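PDB 2EGZ: 3-dehydroquinate dehydratase from Aquifex aeolicus, which catalyses the cis-dehydration of 3-dehydroquinate to 3-dehydroshikimate, the third step of the chorismate pathway, through a Schiff-base intermediate. Local coordinates for residues 114-119 / 142-147. Numbering follows the deposited sequence.
Sequences SYHNFE and KIAVKA. With TLA (L(+)-tartaric acid), chain D.
Tyr115 N donates to Lys142 O and Ala144 N to Tyr115 O; Asn117 N then donates to Ala144 O, and Lys146 N to Asn117 O at 3.0 Å. Tyr115 and Asn117 thus each bond through N and O to residues two apart on segment 142-147, the pattern of parallel strands, and the 3° between the strand axes agrees.

On the face bearing Ser114, His116, Lys142 and Ala144, two catalytic side chains converge on one oxygen of a tartrate, probably from the crystallisation liquor. His116 NE2 donates to tartrate O1 over 2.6 Å, at the ring edge and in its plane, although the bond is bent (130°). Lys142 NZ reaches the same O1 at 3.1 Å and O2 weakly; CG stands anti to the backbone N (chi1 170°) and the extended chain passes Ser114 CB. Arg61 and Arg180, both 3-dehydroquinate-binding, also hold the tartrate. Ser114 OG bonds to Asp88, and His116 N to Glu65.

On the other face, Val145 CG1 touches Asn117 CB (3.7 Å) and Tyr115 CE2 (3.9 Å). Asn117 ND2 donates to Tyr115 OH at 3.2 Å, the hydroxyl tilted somewhat from the amide plane and weakly bonded to Ser35 of the second subunit; Asn117 OD1 accepts from Glu119 N at 2.9 Å in an Asx turn, and from Leu120 N. Replacing Asn117 by an alanine would probably leave both N-H groups without this acceptor and Tyr115 OH without this donor.

Helix 124-136 connects the strands in a beta-alpha-beta unit of the TIM barrel, whose C-terminal strand ends carry the type I dehydroquinase active site: Lys142 forms the Schiff base and His116 transfers protons.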
loop_
_atom_site.group_PDB
_atom_site.type_symbol
_atom_site.label_atom_id
_atom_site.label_comp_id
_atom_site.label_asym_id
_atom_site.label_seq_id
_atom_site.Cartn_x
_atom_site.Cartn_y
_atom_site.Cartn_z
ATOM N N SER B 114 -1.747 9.317 -7.695
ATOM C CA SER B 114 -0.346 8.954 -7.572
ATOM C C SER B 114 0.048 7.615 -6.964
ATOM O O SER B 114 -0.718 6.966 -6.251
ATOM C CB SER B 114 0.366 10.055 -6.792
ATOM O OG SER B 114 -0.201 10.171 -5.494
ATOM N N TYR B 115 1.287 7.238 -7.261
ATOM C CA TYR B 115 1.899 6.017 -6.764
ATOM C C TYR B 115 3.363 6.352 -6.527
ATOM O O TYR B 115 4.027 6.883 -7.418
ATOM C CB TYR B 115 1.816 4.892 -7.798
ATOM C CG TYR B 115 2.687 3.709 -7.426
ATOM C CD1 TYR B 115 2.322 2.853 -6.390
ATOM C CD2 TYR B 115 3.917 3.498 -8.053
ATOM C CE1 TYR B 115 3.164 1.821 -5.975
ATOM C CE2 TYR B 115 4.767 2.468 -7.647
ATOM C CZ TYR B 115 4.385 1.638 -6.605
ATOM O OH TYR B 115 5.237 0.641 -6.173
ATOM N N HIS B 116 3.867 6.067 -5.334
ATOM C CA HIS B 116 5.268 6.342 -5.047
ATOM C C HIS B 116 5.999 5.095 -4.568
ATOM O O HIS B 116 5.440 4.277 -3.838
ATOM C CB HIS B 116 5.414 7.413 -3.960
ATOM C CG HIS B 116 4.676 8.683 -4.243
ATOM N ND1 HIS B 116 3.302 8.766 -4.225
ATOM C CD2 HIS B 116 5.125 9.929 -4.523
ATOM C CE1 HIS B 116 2.934 10.010 -4.481
ATOM N NE2 HIS B 116 4.020 10.735 -4.665
ATOM N N ASN B 117 7.245 4.941 -4.997
ATOM C CA ASN B 117 8.062 3.826 -4.530
ATOM C C ASN B 117 9.422 4.435 -4.262
ATOM O O ASN B 117 10.163 4.762 -5.186
ATOM C CB ASN B 117 8.183 2.702 -5.564
ATOM C CG ASN B 117 8.839 1.453 -4.976
ATOM O OD1 ASN B 117 9.878 1.540 -4.314
ATOM N ND2 ASN B 117 8.238 0.293 -5.213
ATOM N N PHE B 118 9.733 4.605 -2.983
ATOM C CA PHE B 118 10.984 5.213 -2.560
ATOM C C PHE B 118 12.185 4.276 -2.564
ATOM O O PHE B 118 13.296 4.686 -2.220
ATOM C CB PHE B 118 10.787 5.811 -1.165
ATOM C CG PHE B 118 9.742 6.890 -1.121
ATOM C CD1 PHE B 118 10.056 8.194 -1.482
ATOM C CD2 PHE B 118 8.427 6.587 -0.782
ATOM C CE1 PHE B 118 9.074 9.187 -1.512
ATOM C CE2 PHE B 118 7.438 7.571 -0.808
ATOM C CZ PHE B 118 7.764 8.872 -1.175
ATOM N N GLU B 119 11.973 3.027 -2.966
ATOM C CA GLU B 119 13.055 2.051 -2.986
ATOM C C GLU B 119 13.556 1.612 -4.355
ATOM O O GLU B 119 14.760 1.408 -4.543
ATOM C CB GLU B 119 12.640 0.799 -2.207
ATOM C CG GLU B 119 12.659 0.956 -0.697
ATOM C CD GLU B 119 12.224 -0.312 0.018
ATOM O OE1 GLU B 119 12.651 -1.412 -0.401
ATOM O OE2 GLU B 119 11.466 -0.208 1.008
ATOM N N LYS B 142 0.122 9.593 -11.835
ATOM C CA LYS B 142 1.438 10.102 -11.469
ATOM C C LYS B 142 2.240 8.960 -10.870
ATOM O O LYS B 142 1.771 8.285 -9.952
ATOM C CB LYS B 142 1.316 11.226 -10.430
ATOM C CG LYS B 142 2.646 11.633 -9.817
ATOM C CD LYS B 142 2.497 12.759 -8.801
ATOM C CE LYS B 142 3.860 13.162 -8.250
ATOM N NZ LYS B 142 3.795 14.300 -7.283
ATOM N N ILE B 143 3.443 8.745 -11.392
ATOM C CA ILE B 143 4.320 7.689 -10.901
ATOM C C ILE B 143 5.647 8.316 -10.494
ATOM O O ILE B 143 6.309 8.951 -11.308
ATOM C CB ILE B 143 4.595 6.622 -11.994
ATOM C CG1 ILE B 143 3.282 5.981 -12.443
ATOM C CG2 ILE B 143 5.539 5.546 -11.457
ATOM C CD1 ILE B 143 3.444 4.995 -13.586
ATOM N N ALA B 144 6.023 8.147 -9.232
ATOM C CA ALA B 144 7.286 8.682 -8.730
ATOM C C ALA B 144 8.027 7.507 -8.098
ATOM O O ALA B 144 7.659 7.048 -7.016
ATOM C CB ALA B 144 7.022 9.765 -7.690
ATOM N N VAL B 145 9.064 7.022 -8.778
ATOM C CA VAL B 145 9.824 5.868 -8.298
ATOM C C VAL B 145 11.338 6.066 -8.357
ATOM O O VAL B 145 11.862 6.682 -9.288
ATOM C CB VAL B 145 9.462 4.605 -9.114
ATOM C CG1 VAL B 145 7.982 4.288 -8.952
ATOM C CG2 VAL B 145 9.793 4.822 -10.596
ATOM N N LYS B 146 12.039 5.531 -7.362
ATOM C CA LYS B 146 13.486 5.667 -7.307
ATOM C C LYS B 146 14.187 4.821 -8.356
ATOM O O LYS B 146 13.936 3.618 -8.479
ATOM C CB LYS B 146 14.025 5.282 -5.925
ATOM C CG LYS B 146 15.545 5.400 -5.827
ATOM C CD LYS B 146 16.076 5.002 -4.458
ATOM C CE LYS B 146 17.600 5.105 -4.410
ATOM N NZ LYS B 146 18.155 4.641 -3.107
ATOM N N ALA B 147 15.066 5.462 -9.115
ATOM C CA ALA B 147 15.833 4.765 -10.132
ATOM C C ALA B 147 17.140 4.340 -9.471
ATOM O O ALA B 147 17.788 5.135 -8.783
ATOM C CB ALA B 147 16.109 5.688 -11.322
HETATM O O1 TLA D . 5.461 12.873 -5.083
HETATM O O11 TLA D . 6.480 13.956 -3.470
HETATM C C1 TLA D . 6.317 13.641 -4.761
HETATM C C2 TLA D . 7.216 14.227 -5.817
HETATM O O2 TLA D . 6.822 13.723 -7.080
HETATM C C3 TLA D . 8.673 13.808 -5.529
HETATM O O3 TLA D . 8.805 12.390 -5.464
HETATM C C4 TLA D . 9.615 14.365 -6.566
HETATM O O4 TLA D . 10.332 13.651 -7.191
HETATM O O41 TLA D . 9.663 15.683 -6.768
#